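Local coordinates for protein probable acetolactate synthase isozyme III (Small subunit) (Nitrosomonas europaea ATCC 19718, PDB 2PC6) that is probably a regulatory small subunit of an enzyme built of large and small subunits, its chain carrying two ACT-like domains and pairing with a second copy of itself, at residues A[4-9]-A[83-88]; A[16-21]-A[46-51]; A[61-66]-A[73-78]; A[104-109]-A[138-143]; A[108-113]-A[124-129]. All blocks are in the same frame, centred on the assembly; numbering follows the deposited sequence. Where two conformers were deposited one is given.

In the fold
From the N terminus, strand 3-12 runs through the first ACT-like unit and meets strand 83-94 of the second unit at contact 1. That contact closes the longest loop of the five. Contacts 2 and 3 lie inside this loop, one after the other. Contact 2 sets helix 17-28 against strand 45-54, and contact 3 sets helix 56-68 against strand 72-77. They touch through V21 and L66. Beyond contact 1 comes the second unit. Contacts 4 and 5 both start from helix 98-109 and share D108 and I109. Contact 5 closes the shorter loop, onto strand 121-128, and contact 4 reaches the end of helix 130-139.

Contact 1 of 5, residues A[4-9]-A[83-88]; sequences RHIISL and YVEREL
I6 and Y83 form the main apolar contact between strands 3-12 and 83-94. The I6 tip, CD1, lies 3.6 Å from Y83 CE1. The methyl approaches the ring obliquely and also lies 3.9 Å from Y83 OH. The two side chains cross at about a right angle. Y83 CG sits between its own backbone N and carbonyl carbon (chi1 66°), a torsion that brings the ring atom CE1 to I6 CD1. E85 adds a looser apolar touch, with its CG 4.5 Å from I6 CD1. The same CG lies in plane at the edge of the Y83 ring.

The polar groups find partners within 83-88 or beyond the two segments. R86 NH1 donates to E85 O over 2.6 Å, from above the carbonyl plane but within its own guanidinium plane. The E85 carboxylate has its partner outside, since OE2 accepts from R130 N at the start of helix 130-139.

The contact joins the two ACT-like units within one chain, and the strands that meet belong to different sheets. I6 also packs on T49 of strand 45-54, and Y83 on L78. On the far side of strand 83-94, V84 packs on L90 of the second subunit.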
# COMPACT_ATOMS: atom_id res chain seq x y z
N ARG A 4 17.05 -5.89 4.07
CA ARG A 4 15.96 -5.28 3.31
C ARG A 4 16.40 -4.34 2.19
O ARG A 4 17.12 -3.38 2.43
CB ARG A 4 15.07 -4.47 4.25
CG ARG A 4 14.09 -5.28 5.04
CD ARG A 4 12.94 -4.38 5.51
NE ARG A 4 12.06 -5.09 6.44
N HIS A 5 15.94 -4.62 0.98
CA HIS A 5 16.05 -3.69 -0.14
C HIS A 5 14.65 -3.24 -0.56
O HIS A 5 13.70 -4.03 -0.60
CB HIS A 5 16.76 -4.35 -1.30
CG HIS A 5 18.17 -4.73 -0.98
ND1 HIS A 5 19.25 -4.09 -1.54
CD2 HIS A 5 18.67 -5.65 -0.13
CE1 HIS A 5 20.36 -4.61 -1.06
NE2 HIS A 5 20.04 -5.56 -0.20
N ILE A 6 14.53 -1.96 -0.85
CA ILE A 6 13.27 -1.38 -1.26
C ILE A 6 13.53 -1.14 -2.71
O ILE A 6 14.30 -0.27 -3.05
CB ILE A 6 13.00 -0.03 -0.56
CG1 ILE A 6 12.95 -0.19 0.97
CG2 ILE A 6 11.73 0.61 -1.10
CD1 ILE A 6 13.07 1.09 1.76
N ILE A 7 12.96 -2.00 -3.56
CA ILE A 7 12.94 -1.82 -5.00
C ILE A 7 11.70 -0.99 -5.46
O ILE A 7 10.55 -1.23 -5.05
CB ILE A 7 13.01 -3.17 -5.72
CG1 ILE A 7 14.45 -3.67 -5.74
CG2 ILE A 7 12.60 -3.02 -7.13
CD1 ILE A 7 14.75 -4.76 -4.78
N SER A 8 12.00 -0.01 -6.31
CA SER A 8 11.05 0.91 -6.86
C SER A 8 11.02 0.73 -8.37
O SER A 8 12.07 0.72 -9.03
CB SER A 8 11.56 2.31 -6.60
OG SER A 8 10.53 3.12 -6.10
N LEU A 9 9.84 0.60 -8.95
CA LEU A 9 9.80 0.45 -10.39
C LEU A 9 8.58 1.06 -11.05
O LEU A 9 7.53 1.25 -10.43
CB LEU A 9 10.05 -1.01 -10.81
CG LEU A 9 9.27 -2.16 -10.19
CD1 LEU A 9 8.04 -2.34 -11.03
CD2 LEU A 9 10.07 -3.46 -10.24
N TYR A 83 16.42 8.38 0.52
CA TYR A 83 15.00 8.15 0.18
C TYR A 83 14.10 8.46 1.36
O TYR A 83 14.56 8.66 2.50
CB TYR A 83 14.78 6.71 -0.29
CG TYR A 83 15.03 5.72 0.80
CD1 TYR A 83 13.97 5.28 1.61
CD2 TYR A 83 16.31 5.24 1.06
CE1 TYR A 83 14.18 4.40 2.62
CE2 TYR A 83 16.55 4.34 2.08
CZ TYR A 83 15.47 3.93 2.86
OH TYR A 83 15.66 3.05 3.90
N VAL A 84 12.81 8.54 1.09
CA VAL A 84 11.88 8.64 2.18
C VAL A 84 10.89 7.54 2.03
O VAL A 84 10.47 7.23 0.92
CB VAL A 84 11.16 9.96 2.18
CG1 VAL A 84 12.10 11.02 2.53
CG2 VAL A 84 10.57 10.25 0.83
N GLU A 85 10.50 6.93 3.14
CA GLU A 85 9.46 5.92 3.05
C GLU A 85 8.42 6.10 4.13
O GLU A 85 8.73 6.60 5.22
CB GLU A 85 10.02 4.47 2.96
CG GLU A 85 10.71 4.01 4.20
CD GLU A 85 9.77 3.44 5.27
OE1 GLU A 85 8.62 3.02 4.93
OE2 GLU A 85 10.20 3.41 6.46
N ARG A 86 7.20 5.71 3.76
CA ARG A 86 6.05 5.74 4.66
C ARG A 86 5.21 4.55 4.42
O ARG A 86 5.15 4.02 3.31
CB ARG A 86 5.22 7.02 4.50
CG ARG A 86 5.94 8.29 4.97
CD ARG A 86 6.32 8.20 6.43
NE ARG A 86 6.83 9.49 6.95
CZ ARG A 86 8.11 9.84 6.87
NH1 ARG A 86 8.95 9.00 6.29
NH2 ARG A 86 8.56 11.02 7.34
N GLU A 87 4.57 4.10 5.48
CA GLU A 87 3.60 3.06 5.33
C GLU A 87 2.36 3.48 6.06
O GLU A 87 2.43 4.24 7.04
CB GLU A 87 4.16 1.81 5.96
CG GLU A 87 3.40 0.55 5.57
CD GLU A 87 4.10 -0.70 6.08
OE1 GLU A 87 5.23 -0.56 6.69
OE2 GLU A 87 3.54 -1.81 5.87
N LEU A 88 1.22 3.00 5.59
CA LEU A 88 -0.03 3.17 6.33
C LEU A 88 -0.54 1.84 6.88
O LEU A 88 -0.45 0.79 6.25
CB LEU A 88 -1.10 3.87 5.48
CG LEU A 88 -2.47 4.15 6.15
CD1 LEU A 88 -3.06 5.44 5.65
CD2 LEU A 88 -3.37 3.05 5.77

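Contact 2 of 5, residues A[16-21]-A[46-51]; sequences GALSRV and SRMTLV
G16 O takes two bonds at the start of helix 17-28, the helix that sets L18 and V21 against M48. R20 N donates to G16 O over 2.7 Å. S19 OG donates to G16 O over 2.9 Å, on a lone pair in the carbonyl plane. G16 is the N-cap residue. The R20 guanidinium turns back so that one face lies against G16 C, and its NH2 makes a salt bridge with E71.

Helix 17-28 is the first helix of a beta-alpha-beta-beta-alpha-beta unit, the ACT fold, and packs on its antiparallel sheet.

The contact across to strand 45-54 is apolar. M48 is a selenomethionine. Its chain runs straight out from the strand and then bends at the end (chi3 -57°), which turns CE aside. CE meets L18 CD1 at 3.6 Å, the two side chains crossing at about a right angle. V21 CG1 reaches M48 SE at 3.9 Å, and these two side chains slide past each other in opposite directions.

M48 also touches L9 and M11 of strand 3-12 and L35 and V37 of strand 34-39. L18 packs on L35 of the second subunit, and S19 packs on A22 of that subunit.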
# COMPACT_ATOMS: atom_id res chain seq x y z
N GLY A 16 -1.93 -8.30 -16.25
CA GLY A 16 -0.93 -9.35 -16.25
C GLY A 16 0.42 -8.81 -15.82
O GLY A 16 1.24 -9.54 -15.26
N ALA A 17 0.64 -7.52 -16.08
CA ALA A 17 1.87 -6.82 -15.64
C ALA A 17 2.30 -7.30 -14.28
O ALA A 17 3.45 -7.73 -14.09
CB ALA A 17 1.64 -5.33 -15.58
N LEU A 18 1.37 -7.25 -13.33
CA LEU A 18 1.74 -7.56 -11.96
C LEU A 18 1.83 -9.06 -11.76
O LEU A 18 2.71 -9.53 -11.00
CB LEU A 18 0.78 -6.92 -10.92
CG LEU A 18 0.93 -7.60 -9.54
CD1 LEU A 18 2.25 -7.20 -8.87
CD2 LEU A 18 -0.23 -7.32 -8.60
N SER A 19 0.95 -9.84 -12.39
CA SER A 19 1.07 -11.29 -12.24
C SER A 19 2.41 -11.81 -12.80
O SER A 19 2.96 -12.78 -12.29
CB SER A 19 -0.10 -12.05 -12.89
OG SER A 19 0.12 -12.05 -14.28
N ARG A 20 2.93 -11.15 -13.84
CA ARG A 20 4.24 -11.52 -14.38
C ARG A 20 5.41 -11.12 -13.46
O ARG A 20 6.38 -11.87 -13.33
CB ARG A 20 4.42 -10.99 -15.81
CG ARG A 20 3.70 -11.88 -16.81
CD ARG A 20 3.82 -11.41 -18.29
NE ARG A 20 2.94 -10.28 -18.57
CZ ARG A 20 1.65 -10.41 -18.90
NH1 ARG A 20 1.08 -11.62 -18.96
NH2 ARG A 20 0.91 -9.32 -19.15
N VAL A 21 5.32 -9.95 -12.82
CA VAL A 21 6.31 -9.55 -11.88
C VAL A 21 6.27 -10.48 -10.65
O VAL A 21 7.31 -10.89 -10.15
CB VAL A 21 6.15 -8.07 -11.51
CG1 VAL A 21 6.93 -7.73 -10.21
CG2 VAL A 21 6.64 -7.23 -12.69
N SER A 46 2.35 2.58 -13.84
CA SER A 46 2.17 2.44 -12.41
C SER A 46 3.50 2.40 -11.71
O SER A 46 4.51 2.09 -12.32
CB SER A 46 1.37 1.16 -12.11
OG SER A 46 0.00 1.30 -12.50
N ARG A 47 3.50 2.72 -10.42
CA ARG A 47 4.73 2.79 -9.63
C ARG A 47 4.65 1.70 -8.59
O ARG A 47 3.70 1.59 -7.82
CB ARG A 47 4.86 4.17 -8.95
CG ARG A 47 5.98 4.33 -7.90
CD ARG A 47 7.29 4.62 -8.58
NE ARG A 47 8.44 4.83 -7.68
CZ ARG A 47 9.11 5.98 -7.57
NH1 ARG A 47 8.74 7.05 -8.25
NH2 ARG A 47 10.15 6.06 -6.77
N MSE A 48 5.64 0.84 -8.60
CA MSE A 48 5.60 -0.24 -7.66
C MSE A 48 6.72 -0.05 -6.69
O MSE A 48 7.85 0.27 -7.08
CB MSE A 48 5.75 -1.57 -8.35
CG MSE A 48 5.75 -2.75 -7.41
SE MSE A 48 5.80 -4.46 -8.42
CE MSE A 48 4.16 -4.23 -9.55
N THR A 49 6.40 -0.27 -5.43
CA THR A 49 7.40 -0.34 -4.41
C THR A 49 7.33 -1.73 -3.81
O THR A 49 6.32 -2.12 -3.25
CB THR A 49 7.17 0.72 -3.31
OG1 THR A 49 7.04 2.01 -3.92
CG2 THR A 49 8.32 0.72 -2.38
N LEU A 50 8.43 -2.44 -3.93
CA LEU A 50 8.51 -3.76 -3.46
C LEU A 50 9.67 -3.91 -2.44
O LEU A 50 10.77 -3.38 -2.64
CB LEU A 50 8.79 -4.61 -4.68
CG LEU A 50 8.81 -6.10 -4.57
CD1 LEU A 50 8.70 -6.57 -5.98
CD2 LEU A 50 10.14 -6.55 -3.95
N VAL A 51 9.42 -4.63 -1.35
CA VAL A 51 10.46 -4.88 -0.38
C VAL A 51 10.84 -6.34 -0.44
O VAL A 51 9.97 -7.21 -0.38
CB VAL A 51 10.00 -4.57 1.07
CG1 VAL A 51 11.05 -5.02 2.06
CG2 VAL A 51 9.68 -3.11 1.22

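Contact 3 of 5, residues A[61-66]-A[73-78]; sequences QITKQL and VKLIDL
Helix 56-68 lies over strand 72-77, and the CA atoms of T63 and L75 are 8.0 Å apart, the nearest pair between the segments. The pair forms the last alpha-beta step of the first ACT-like unit, where the second helix returns to an outer strand of the sheet. The calcium ion is bound where helix gives way to strand, by N67 at the helix end, L69 in the turn and V72 at the start of the strand. The L66 side chain is about 8 Å from that ion.

The helix holds its own shape here. Q65 N bonds to Q61 O, and L66 N bonds to I62 O. T63 and L66, almost one turn apart, both point toward the strand.

L75 faces them both and has more surface buried than either partner. Its CG is anti to the backbone N (chi1 -176°), which extends the chain from the strand toward the helix. Its two methyls then divide the work. CD1 goes to L66, lying 3.7 Å from L66 CB, and the two side chains cross at about a right angle. CD2 goes to T63.

Around these three residues, L66 also packs on L9 and on V21 of helix 17-28, and L75 packs on L9. At the far end of the strand, D77 OD2 accepts from H5 ND1, tying the strand to its neighbour 3-12. The T63 touch is the looser one: L75 CD2 lies 4.1 Å from both T63 OG1 and T63 CG2.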
# COMPACT_ATOMS: atom_id res chain seq x y z
N GLN A 61 20.44 -10.09 -8.79
CA GLN A 61 19.91 -11.02 -9.80
C GLN A 61 18.41 -10.87 -10.06
O GLN A 61 17.92 -11.02 -11.19
CB GLN A 61 20.26 -12.47 -9.45
CG GLN A 61 19.91 -13.49 -10.54
CD GLN A 61 20.67 -13.30 -11.92
OE1 GLN A 61 21.90 -13.19 -11.98
NE2 GLN A 61 19.90 -13.31 -13.02
N ILE A 62 17.67 -10.56 -9.00
CA ILE A 62 16.26 -10.22 -9.11
C ILE A 62 16.10 -8.95 -9.97
O ILE A 62 15.23 -8.86 -10.85
CB ILE A 62 15.67 -9.99 -7.69
CG1 ILE A 62 15.81 -11.28 -6.86
CG2 ILE A 62 14.25 -9.41 -7.75
CD1 ILE A 62 15.29 -11.16 -5.43
N THR A 63 16.98 -7.99 -9.69
CA THR A 63 17.04 -6.72 -10.37
C THR A 63 17.42 -6.91 -11.82
O THR A 63 16.85 -6.29 -12.71
CB THR A 63 18.04 -5.81 -9.62
OG1 THR A 63 17.34 -5.15 -8.56
CG2 THR A 63 18.64 -4.79 -10.51
N LYS A 64 18.38 -7.80 -12.07
CA LYS A 64 18.72 -8.12 -13.43
C LYS A 64 17.47 -8.72 -14.11
O LYS A 64 17.02 -8.18 -15.13
CB LYS A 64 19.95 -9.04 -13.50
N GLN A 65 16.88 -9.76 -13.52
CA GLN A 65 15.71 -10.38 -14.15
C GLN A 65 14.55 -9.41 -14.32
O GLN A 65 13.84 -9.47 -15.33
CB GLN A 65 15.21 -11.61 -13.40
CG GLN A 65 16.00 -12.88 -13.57
CD GLN A 65 15.54 -13.91 -12.53
OE1 GLN A 65 16.25 -14.21 -11.55
NE2 GLN A 65 14.31 -14.40 -12.69
N LEU A 66 14.33 -8.51 -13.37
CA LEU A 66 13.18 -7.61 -13.49
C LEU A 66 13.30 -6.66 -14.69
O LEU A 66 12.32 -6.41 -15.39
CB LEU A 66 12.94 -6.82 -12.21
CG LEU A 66 12.14 -7.48 -11.10
CD1 LEU A 66 12.39 -6.74 -9.80
CD2 LEU A 66 10.71 -7.40 -11.43
N VAL A 73 9.86 -0.66 -16.84
CA VAL A 73 10.34 0.42 -17.71
C VAL A 73 11.59 1.11 -17.15
O VAL A 73 12.56 1.34 -17.88
CB VAL A 73 9.20 1.48 -17.98
CG1 VAL A 73 9.74 2.67 -18.76
CG2 VAL A 73 8.01 0.85 -18.73
N LYS A 74 11.55 1.46 -15.87
CA LYS A 74 12.69 1.95 -15.11
C LYS A 74 12.65 1.25 -13.76
O LYS A 74 11.62 0.70 -13.36
CB LYS A 74 12.68 3.50 -14.97
CG LYS A 74 13.44 4.25 -16.10
N LEU A 75 13.77 1.29 -13.05
CA LEU A 75 13.93 0.51 -11.83
C LEU A 75 15.15 1.00 -11.08
O LEU A 75 16.23 1.16 -11.67
CB LEU A 75 14.13 -0.98 -12.19
CG LEU A 75 14.23 -1.94 -11.01
CD1 LEU A 75 13.79 -3.36 -11.35
CD2 LEU A 75 15.65 -1.92 -10.41
N ILE A 76 14.99 1.23 -9.78
CA ILE A 76 16.10 1.58 -8.90
C ILE A 76 15.98 0.80 -7.59
O ILE A 76 14.87 0.47 -7.14
CB ILE A 76 16.17 3.10 -8.64
CG1 ILE A 76 17.50 3.49 -7.98
CG2 ILE A 76 14.97 3.58 -7.79
N ASP A 77 17.12 0.44 -7.01
CA ASP A 77 17.15 0.01 -5.64
C ASP A 77 17.10 1.33 -4.89
O ASP A 77 18.09 2.05 -4.81
CB ASP A 77 18.42 -0.77 -5.29
CG ASP A 77 18.44 -1.25 -3.82
OD1 ASP A 77 18.41 -0.40 -2.88
OD2 ASP A 77 18.48 -2.48 -3.58
N LEU A 78 15.91 1.66 -4.41
CA LEU A 78 15.71 2.88 -3.69
C LEU A 78 16.65 2.99 -2.50
O LEU A 78 17.04 4.09 -2.15
CB LEU A 78 14.28 2.96 -3.20
CG LEU A 78 13.82 4.39 -2.99
CD1 LEU A 78 13.67 5.08 -4.34
CD2 LEU A 78 12.54 4.37 -2.21

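Contact 4 of 5, residues A[104-109]-A[138-143]; sequences KRLADI and QAVDCN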
# COMPACT_ATOMS: atom_id res chain seq x y z
N LYS A 104 -6.33 4.17 23.63
CA LYS A 104 -6.36 5.59 23.28
C LYS A 104 -4.98 6.25 23.56
O LYS A 104 -4.46 7.00 22.72
CB LYS A 104 -7.50 6.29 24.00
CG LYS A 104 -7.60 7.82 23.71
CD LYS A 104 -7.86 8.15 22.19
CE LYS A 104 -8.42 9.59 22.02
NZ LYS A 104 -7.37 10.66 21.83
N ARG A 105 -4.38 5.96 24.71
CA ARG A 105 -3.00 6.50 24.96
C ARG A 105 -1.99 6.11 23.89
O ARG A 105 -1.23 6.99 23.46
CB ARG A 105 -2.43 6.13 26.31
CG ARG A 105 -3.04 6.88 27.42
CD ARG A 105 -2.32 6.57 28.71
NE ARG A 105 -2.38 5.15 29.07
CZ ARG A 105 -3.32 4.63 29.86
NH1 ARG A 105 -4.28 5.40 30.35
NH2 ARG A 105 -3.30 3.33 30.14
N LEU A 106 -2.01 4.84 23.45
CA LEU A 106 -1.09 4.36 22.40
C LEU A 106 -1.36 5.01 21.08
O LEU A 106 -0.42 5.45 20.38
CB LEU A 106 -1.11 2.84 22.23
CG LEU A 106 -0.34 2.00 23.24
CD1 LEU A 106 -0.56 0.44 23.04
CD2 LEU A 106 1.17 2.33 23.21
N ALA A 107 -2.63 5.11 20.72
CA ALA A 107 -2.95 5.87 19.52
C ALA A 107 -2.31 7.27 19.64
O ALA A 107 -1.58 7.68 18.72
CB ALA A 107 -4.46 5.93 19.26
N ASP A 108 -2.56 8.02 20.71
CA ASP A 108 -2.04 9.40 20.79
C ASP A 108 -0.52 9.44 20.76
O ASP A 108 0.09 10.28 20.12
CB ASP A 108 -2.52 10.17 22.05
CG ASP A 108 -4.06 10.37 22.10
OD1 ASP A 108 -4.74 10.36 21.04
OD2 ASP A 108 -4.60 10.55 23.23
N ILE A 109 0.11 8.51 21.45
CA ILE A 109 1.57 8.50 21.53
C ILE A 109 2.19 8.35 20.13
O ILE A 109 3.14 9.05 19.79
CB ILE A 109 2.06 7.39 22.49
CG1 ILE A 109 1.80 7.81 23.92
CG2 ILE A 109 3.54 7.09 22.25
CD1 ILE A 109 1.72 6.65 24.90
N GLN A 138 4.91 -3.76 18.55
CA GLN A 138 5.62 -4.29 19.74
C GLN A 138 4.90 -3.81 21.01
O GLN A 138 4.69 -4.59 21.94
CB GLN A 138 7.09 -3.88 19.78
CG GLN A 138 8.11 -5.04 19.53
N ALA A 139 4.45 -2.56 20.98
CA ALA A 139 3.87 -1.94 22.16
C ALA A 139 2.47 -2.44 22.45
O ALA A 139 2.12 -2.53 23.58
CB ALA A 139 3.89 -0.43 22.05
N VAL A 140 1.67 -2.80 21.45
CA VAL A 140 0.34 -3.34 21.73
C VAL A 140 0.39 -4.78 22.23
O VAL A 140 1.26 -5.56 21.80
CB VAL A 140 -0.52 -3.30 20.49
CG1 VAL A 140 -1.95 -3.65 20.85
CG2 VAL A 140 -0.53 -1.90 19.91
N ASP A 141 -0.52 -5.17 23.12
CA ASP A 141 -0.59 -6.59 23.49
C ASP A 141 -1.20 -7.29 22.29
O ASP A 141 -2.26 -6.87 21.79
CB ASP A 141 -1.48 -6.84 24.74
CG ASP A 141 -0.89 -6.31 26.08
OD1 ASP A 141 0.36 -6.30 26.33
OD2 ASP A 141 -1.72 -5.92 26.93
N CYS A 142 -0.54 -8.37 21.83
CA CYS A 142 -0.99 -9.14 20.67
C CYS A 142 -2.42 -9.66 20.80
O CYS A 142 -3.18 -9.56 19.84
CB CYS A 142 -0.01 -10.28 20.32
SG CYS A 142 0.21 -11.59 21.57
N ASN A 143 -2.78 -10.17 21.98
CA ASN A 143 -4.13 -10.72 22.23
C ASN A 143 -5.26 -9.69 21.95
O ASN A 143 -6.38 -10.06 21.59
CB ASN A 143 -4.24 -11.31 23.64
CG ASN A 143 -3.96 -10.27 24.72
OD1 ASN A 143 -3.00 -9.51 24.62
ND2 ASN A 143 -4.81 -10.21 25.74
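L106 carries this contact, with its two methyls spread over A139 and V140. It has the most surface buried of the three residues. L106 leaves its helix toward 138-143. Its CG is anti to the carbonyl carbon (chi1 -79°), and the chain then extends to present both branches. CD1 meets V140 CG2 at 3.9 Å, and these two side chains cross at a slant. CD1 also lies 4.0 Å from A139 O, a van der Waals touch on a backbone carbonyl. The other branch, CD2, meets A139 CB at 4.0 Å.

A139 is the last residue of its helix, and its methyl points toward L106. V140 is the first residue to leave helical backbone angles, and its CG2 lies beside its own backbone N. L106 therefore packs where the helix ends and the chain turns away. L106 and V140 are buried, while A139 lies at the surface.

The two helices belong to the second ACT-like unit. They lie on one face of its four-stranded antiparallel sheet, as in other folds of the beta-alpha-beta-beta-alpha-beta type. Next to L106 in helix 98-109, A107 CB packs on I124 of strand 121-128.

One turn of helix 98-109 has a salt bridge of its own. K104 NZ donates to D108 OD1 over 2.8 Å, and D108 OD1 accepts on its syn lone pair. The bond from K104 NZ to D108 OD2 is weak. R105 pairs with E102 through its NH2.

Contact 5 of 5, residues A[108-113]-A[124-129]; sequences DIFRGN and IELTGT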
# COMPACT_ATOMS: atom_id res chain seq x y z
N ASP A 108 -2.56 8.02 20.71
CA ASP A 108 -2.04 9.40 20.79
C ASP A 108 -0.52 9.44 20.76
O ASP A 108 0.09 10.28 20.12
CB ASP A 108 -2.52 10.17 22.05
CG ASP A 108 -4.06 10.37 22.10
OD1 ASP A 108 -4.74 10.36 21.04
OD2 ASP A 108 -4.60 10.55 23.23
N ILE A 109 0.11 8.51 21.45
CA ILE A 109 1.57 8.50 21.53
C ILE A 109 2.19 8.35 20.13
O ILE A 109 3.14 9.05 19.79
CB ILE A 109 2.06 7.39 22.49
CG1 ILE A 109 1.80 7.81 23.92
CG2 ILE A 109 3.54 7.09 22.25
CD1 ILE A 109 1.72 6.65 24.90
N PHE A 110 1.64 7.44 19.32
CA PHE A 110 2.12 7.19 17.96
C PHE A 110 1.45 8.10 16.96
O PHE A 110 1.62 7.92 15.77
CB PHE A 110 1.86 5.73 17.62
CG PHE A 110 2.87 4.80 18.24
CD1 PHE A 110 2.71 4.33 19.53
CD2 PHE A 110 4.00 4.43 17.53
CE1 PHE A 110 3.67 3.45 20.10
CE2 PHE A 110 4.99 3.58 18.08
CZ PHE A 110 4.83 3.08 19.35
N ARG A 111 0.70 9.08 17.43
CA ARG A 111 0.04 10.03 16.53
C ARG A 111 -0.83 9.34 15.51
O ARG A 111 -0.87 9.79 14.39
CB ARG A 111 1.04 10.88 15.76
CG ARG A 111 2.11 11.56 16.60
CD ARG A 111 1.53 12.59 17.58
NE ARG A 111 2.57 13.13 18.47
CZ ARG A 111 3.35 14.19 18.18
NH1 ARG A 111 3.21 14.85 17.04
NH2 ARG A 111 4.28 14.57 19.06
N GLY A 112 -1.53 8.27 15.88
CA GLY A 112 -2.49 7.67 14.99
C GLY A 112 -3.89 8.24 15.19
O GLY A 112 -4.11 9.14 16.01
N ASN A 113 -4.88 7.76 14.45
CA ASN A 113 -6.21 8.30 14.67
C ASN A 113 -7.20 7.16 14.72
O ASN A 113 -7.11 6.20 13.95
CB ASN A 113 -6.56 9.26 13.57
CG ASN A 113 -5.69 10.50 13.60
OD1 ASN A 113 -6.05 11.49 14.23
ND2 ASN A 113 -4.54 10.45 12.92
N ILE A 124 -7.65 1.76 14.57
CA ILE A 124 -6.63 2.83 14.63
C ILE A 124 -5.85 2.98 13.33
O ILE A 124 -5.39 1.99 12.77
CB ILE A 124 -5.64 2.58 15.79
CG1 ILE A 124 -6.43 2.47 17.12
CG2 ILE A 124 -4.63 3.70 15.89
CD1 ILE A 124 -5.65 1.94 18.32
N GLU A 125 -5.70 4.21 12.85
CA GLU A 125 -4.96 4.47 11.63
C GLU A 125 -3.58 5.04 11.98
O GLU A 125 -3.48 6.04 12.69
CB GLU A 125 -5.73 5.47 10.83
CG GLU A 125 -5.11 5.84 9.51
CD GLU A 125 -5.45 7.28 9.12
OE1 GLU A 125 -6.64 7.65 8.85
OE2 GLU A 125 -4.49 8.07 9.12
N LEU A 126 -2.53 4.40 11.46
CA LEU A 126 -1.15 4.82 11.73
C LEU A 126 -0.39 5.02 10.44
O LEU A 126 -0.52 4.21 9.53
CB LEU A 126 -0.42 3.68 12.40
CG LEU A 126 -0.12 3.79 13.88
CD1 LEU A 126 -1.10 2.82 14.68
CD2 LEU A 126 1.36 3.37 14.08
N THR A 127 0.45 6.06 10.39
CA THR A 127 1.35 6.26 9.28
C THR A 127 2.71 6.61 9.86
O THR A 127 2.80 7.26 10.90
CB THR A 127 0.85 7.37 8.39
OG1 THR A 127 -0.47 7.06 7.97
CG2 THR A 127 1.66 7.40 7.12
N GLY A 128 3.78 6.19 9.19
CA GLY A 128 5.14 6.41 9.69
C GLY A 128 6.13 5.58 8.91
O GLY A 128 5.80 4.99 7.89
N THR A 129 7.36 5.55 9.37
CA THR A 129 8.36 4.65 8.81
C THR A 129 8.03 3.20 9.24
O THR A 129 7.11 2.99 10.08
CB THR A 129 9.73 5.03 9.36
OG1 THR A 129 9.61 5.16 10.77
CG2 THR A 129 10.14 6.38 8.86
O HOH W 1 -0.40 8.63 11.71
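N113 and E125 face each other as an antiparallel hydrogen-bonded pair, with CA atoms 5.0 Å apart. N113 N donates to E125 O over 2.8 Å, in the carbonyl plane and on a lone pair. E125 N donates to N113 O over 2.7 Å, a straighter bond at 167°, with the donor tilted from the carbonyl plane. I124 CA adds a CH...O contact to N113 O at 3.5 Å.

Just before this pair, helix 98-109 ends in a Schellman motif. R111 is its C-prime residue (phi 55°). R111 N bonds to D108 O, and G112 N bonds back to A107 O over 2.9 Å. The chain then enters strand 113-118, an outer strand of the second ACT-like sheet, and here G112 CA comes within 3.0 Å of E125 O. A water near the N113-E125 pair bridges the two segments, donating to R111 O at 3.0 Å and accepting from T127 N.

The side chains touch more loosely. F110 CB meets L126 CD2 at 4.3 Å, while the F110 ring stacks edge-to-face with F136 of helix 130-139. E125 CB lies against N113 O. The E125 carboxylate makes a salt bridge through OE1 with R86 NE of the second subunit, so this strand also faces the dimer interface. K132 NZ donates to both F110 O and T127 O.

The polar contact is thus mostly backbone. Two direct bonds hold N113 and E125 in register. Beyond them, the water and the K132 ammonium take up carbonyls and an N-H that the pairing does not use.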